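Local coordinates for protein acyl-homoserine-lactone synthase (Mesorhizobium sp. ORS 3359, PDB 6WNS) that catalyses the synthesis of an acyl-homoserine lactone quorum-sensing signal, using a coenzyme A-linked acyl donor, at residues T104-M109 with F124-L129. Numbering follows the deposited sequence.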
ATOM      1  N   THR A 104      -1.580   1.191  -3.147  1.00 47.99           N
ATOM      2  CA  THR A 104      -2.790   0.353  -3.250  1.00 48.47           C
ATOM      3  C   THR A 104      -2.555  -0.906  -2.400  1.00 48.23           C
ATOM      4  O   THR A 104      -1.388  -1.224  -2.055  1.00 43.28           O
ATOM      5  CB  THR A 104      -3.100   0.072  -4.731  1.00 44.71           C
ATOM      6  OG1 THR A 104      -1.912  -0.386  -5.391  1.00 41.54           O
ATOM      7  CG2 THR A 104      -3.623   1.286  -5.472  1.00 45.56           C
ATOM      8  N   ARG A 105      -3.614  -1.672  -2.187  1.00 47.19           N
ATOM      9  CA  ARG A 105      -3.513  -3.063  -1.678  1.00 44.26           C
ATOM     10  C   ARG A 105      -2.802  -3.103  -0.325  1.00 47.12           C
ATOM     11  O   ARG A 105      -1.919  -3.904  -0.155  1.00 46.95           O
ATOM     12  CB  ARG A 105      -2.908  -3.910  -2.786  1.00 39.79           C
ATOM     13  CG  ARG A 105      -3.732  -3.815  -4.062  1.00 41.14           C
ATOM     14  CD  ARG A 105      -5.261  -3.893  -3.987  1.00 43.14           C
ATOM     15  NE  ARG A 105      -5.813  -4.115  -5.333  1.00 41.32           N
ATOM     16  CZ  ARG A 105      -6.026  -5.327  -5.834  1.00 42.29           C
ATOM     17  NH1 ARG A 105      -6.086  -6.367  -5.017  1.00 43.81           N
ATOM     18  NH2 ARG A 105      -6.460  -5.462  -7.070  1.00 38.77           N
ATOM     19  N   PHE A 106      -3.204  -2.247   0.609  1.00 45.09           N
ATOM     20  CA  PHE A 106      -2.756  -2.368   2.003  1.00 47.98           C
ATOM     21  C   PHE A 106      -3.517  -3.517   2.634  1.00 49.19           C
ATOM     22  O   PHE A 106      -4.747  -3.536   2.506  1.00 51.19           O
ATOM     23  CB  PHE A 106      -3.041  -1.105   2.799  1.00 51.77           C
ATOM     24  CG  PHE A 106      -2.804  -1.266   4.273  1.00 55.14           C
ATOM     25  CD1 PHE A 106      -1.519  -1.204   4.794  1.00 60.25           C
ATOM     26  CD2 PHE A 106      -3.871  -1.492   5.129  1.00 60.59           C
ATOM     27  CE1 PHE A 106      -1.322  -1.291   6.171  1.00 61.55           C
ATOM     28  CE2 PHE A 106      -3.668  -1.614   6.495  1.00 64.53           C
ATOM     29  CZ  PHE A 106      -2.394  -1.494   7.009  1.00 68.05           C
ATOM     30  N   PHE A 107      -2.832  -4.494   3.174  1.00 49.95           N
ATOM     31  CA  PHE A 107      -3.525  -5.536   3.965  1.00 51.44           C
ATOM     32  C   PHE A 107      -2.642  -5.993   5.122  1.00 53.34           C
ATOM     33  O   PHE A 107      -1.389  -5.990   5.033  1.00 51.26           O
ATOM     34  CB  PHE A 107      -3.872  -6.725   3.069  1.00 50.93           C
ATOM     35  CG  PHE A 107      -2.645  -7.436   2.581  1.00 50.85           C
ATOM     36  CD1 PHE A 107      -1.861  -6.903   1.571  1.00 54.48           C
ATOM     37  CD2 PHE A 107      -2.221  -8.598   3.197  1.00 54.42           C
ATOM     38  CE1 PHE A 107      -0.712  -7.548   1.153  1.00 53.12           C
ATOM     39  CE2 PHE A 107      -1.103  -9.273   2.733  1.00 52.76           C
ATOM     40  CZ  PHE A 107      -0.357  -8.755   1.714  1.00 51.97           C
ATOM     41  N   VAL A 108      -3.334  -6.472   6.133  1.00 54.39           N
ATOM     42  CA  VAL A 108      -2.777  -7.201   7.276  1.00 58.00           C
ATOM     43  C   VAL A 108      -3.553  -8.505   7.406  1.00 62.65           C
ATOM     44  O   VAL A 108      -4.862  -8.521   7.459  1.00 60.57           O
ATOM     45  CB  VAL A 108      -2.901  -6.344   8.554  1.00 61.76           C
ATOM     46  CG1 VAL A 108      -2.237  -7.013   9.738  1.00 66.81           C
ATOM     47  CG2 VAL A 108      -2.357  -4.938   8.327  1.00 60.75           C
ATOM     48  N   MET A 109      -2.796  -9.578   7.534  1.00 65.07           N
ATOM     49  CA  MET A 109      -3.410 -10.903   7.654  1.00 73.60           C
ATOM     50  C   MET A 109      -4.036 -10.961   9.047  1.00 77.12           C
ATOM     51  O   MET A 109      -3.643 -10.225   9.955  1.00 76.52           O
ATOM     52  CB  MET A 109      -2.391 -12.019   7.393  1.00 74.79           C
ATOM     53  CG  MET A 109      -1.756 -11.889   6.044  1.00 76.92           C
ATOM     54  SD  MET A 109      -3.006 -12.156   4.735  1.00 72.94           S
ATOM     55  CE  MET A 109      -3.327 -13.915   4.929  1.00 78.45           C
ATOM     56  N   PHE A 124       4.334  -2.343  11.451  1.00 77.09           N
ATOM     57  CA  PHE A 124       5.509  -2.858  10.674  1.00 79.44           C
ATOM     58  C   PHE A 124       5.296  -2.545   9.193  1.00 76.98           C
ATOM     59  O   PHE A 124       6.256  -2.114   8.523  1.00 81.26           O
ATOM     60  CB  PHE A 124       5.709  -4.371  10.816  1.00 82.26           C
ATOM     61  CG  PHE A 124       6.588  -4.789  11.962  1.00 86.69           C
ATOM     62  CD1 PHE A 124       7.924  -5.098  11.744  1.00 89.08           C
ATOM     63  CD2 PHE A 124       6.068  -4.922  13.240  1.00 89.36           C
ATOM     64  CE1 PHE A 124       8.729  -5.496  12.794  1.00 95.04           C
ATOM     65  CE2 PHE A 124       6.881  -5.310  14.289  1.00 94.78           C
ATOM     66  CZ  PHE A 124       8.211  -5.591  14.064  1.00 97.73           C
ATOM     67  N   VAL A 125       4.067  -2.763   8.691  1.00 68.96           N
ATOM     68  CA  VAL A 125       3.700  -2.479   7.268  1.00 64.44           C
ATOM     69  C   VAL A 125       3.658  -0.967   7.015  1.00 62.19           C
ATOM     70  O   VAL A 125       4.203  -0.526   6.013  1.00 60.55           O
ATOM     71  CB  VAL A 125       2.335  -3.096   6.899  1.00 60.80           C
ATOM     72  CG1 VAL A 125       1.972  -2.747   5.465  1.00 57.90           C
ATOM     73  CG2 VAL A 125       2.303  -4.597   7.136  1.00 61.77           C
ATOM     74  N   LEU A 126       2.956  -0.205   7.853  1.00 66.48           N
ATOM     75  CA  LEU A 126       2.822   1.255   7.618  1.00 67.03           C
ATOM     76  C   LEU A 126       4.224   1.920   7.735  1.00 71.34           C
ATOM     77  O   LEU A 126       4.698   2.557   6.796  1.00 71.73           O
ATOM     78  CB  LEU A 126       1.819   1.787   8.643  1.00 67.20           C
ATOM     79  CG  LEU A 126       0.344   1.445   8.406  1.00 67.00           C
ATOM     80  CD1 LEU A 126      -0.488   1.823   9.612  1.00 71.36           C
ATOM     81  CD2 LEU A 126      -0.186   2.202   7.193  1.00 66.78           C
ATOM     82  N   CYS A 127       4.924   1.707   8.837  1.00 72.65           N
ATOM     83  CA  CYS A 127       6.313   2.215   8.987  1.00 79.31           C
ATOM     84  C   CYS A 127       7.198   1.763   7.806  1.00 79.19           C
ATOM     85  O   CYS A 127       8.005   2.570   7.338  1.00 80.95           O
ATOM     86  CB  CYS A 127       6.899   1.746  10.301  1.00 84.17           C
ATOM     87  SG  CYS A 127       8.224   2.866  10.776  1.00 95.95           S
ATOM     88  N   GLY A 128       7.016   0.529   7.310  1.00 74.72           N
ATOM     89  CA  GLY A 128       7.903  -0.096   6.312  1.00 73.90           C
ATOM     90  C   GLY A 128       7.679   0.537   4.959  1.00 70.24           C
ATOM     91  O   GLY A 128       8.652   0.663   4.162  1.00 69.81           O
ATOM     92  N   LEU A 129       6.422   0.930   4.732  1.00 70.00           N
ATOM     93  CA  LEU A 129       5.977   1.656   3.515  1.00 67.42           C
ATOM     94  C   LEU A 129       6.745   2.982   3.473  1.00 71.20           C
ATOM     95  O   LEU A 129       7.351   3.238   2.440  1.00 66.07           O
ATOM     96  CB  LEU A 129       4.467   1.898   3.523  1.00 64.42           C
ATOM     97  CG  LEU A 129       3.931   2.543   2.243  1.00 65.16           C
ATOM     98  CD1 LEU A 129       3.958   1.553   1.058  1.00 63.56           C
ATOM     99  CD2 LEU A 129       2.530   3.121   2.448  1.00 65.57           C
TER
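The ring of F106 meets the helix obliquely at its CE1 corner, which lies against both V125 and L126, while the ring of the next residue, F107, has the carbonyl oxygen of R105 at its edge and in its plane, with R105 O 3.5 Å from F107 CD1. The contact shows how one aromatic side chain, that of F106, can join a helix to a sheet. F106 CE1 is 3.7 Å from V125 CG1, and its neighbour CD1 touches the same methyl at 3.9 Å. From the adjacent helical position, L126 CD2 comes to 3.8 Å from F106 CE1, so a methyl from each of two successive residues shares one ring corner. V125 approaches at a slant, whereas L126 runs roughly at right angles to the phenylalanine side chain. The CA–CB bond of F106 does not aim at the helix; with CG opposite the backbone nitrogen (chi1 171°), the ring nevertheless extends to it. In V125 it is the CG1 branch that lies opposite the nitrogen and reaches the ring. No hydrogen bond crosses the contact, which buries 163 Å² of largely apolar surface. The strand and helix segments run at 145°, their axes 9.8 Å apart at closest approach. Backbone pairs T104–R72 and F107–G70 enclose R105 and F106 opposite the single residue S71, a beta bulge in which R105 takes positive phi. F107 points to the other face of the sheet, against Y22 and I29 of helix 16-31. Helix 121-135 thus packs on the F106 face within a beta-alpha-beta crossover from strand 100-108 to parallel strand 140-146, consistent with the acetyltransferase-like fold; V125 also touches S71 of strand 69-75, and L126 touches L156.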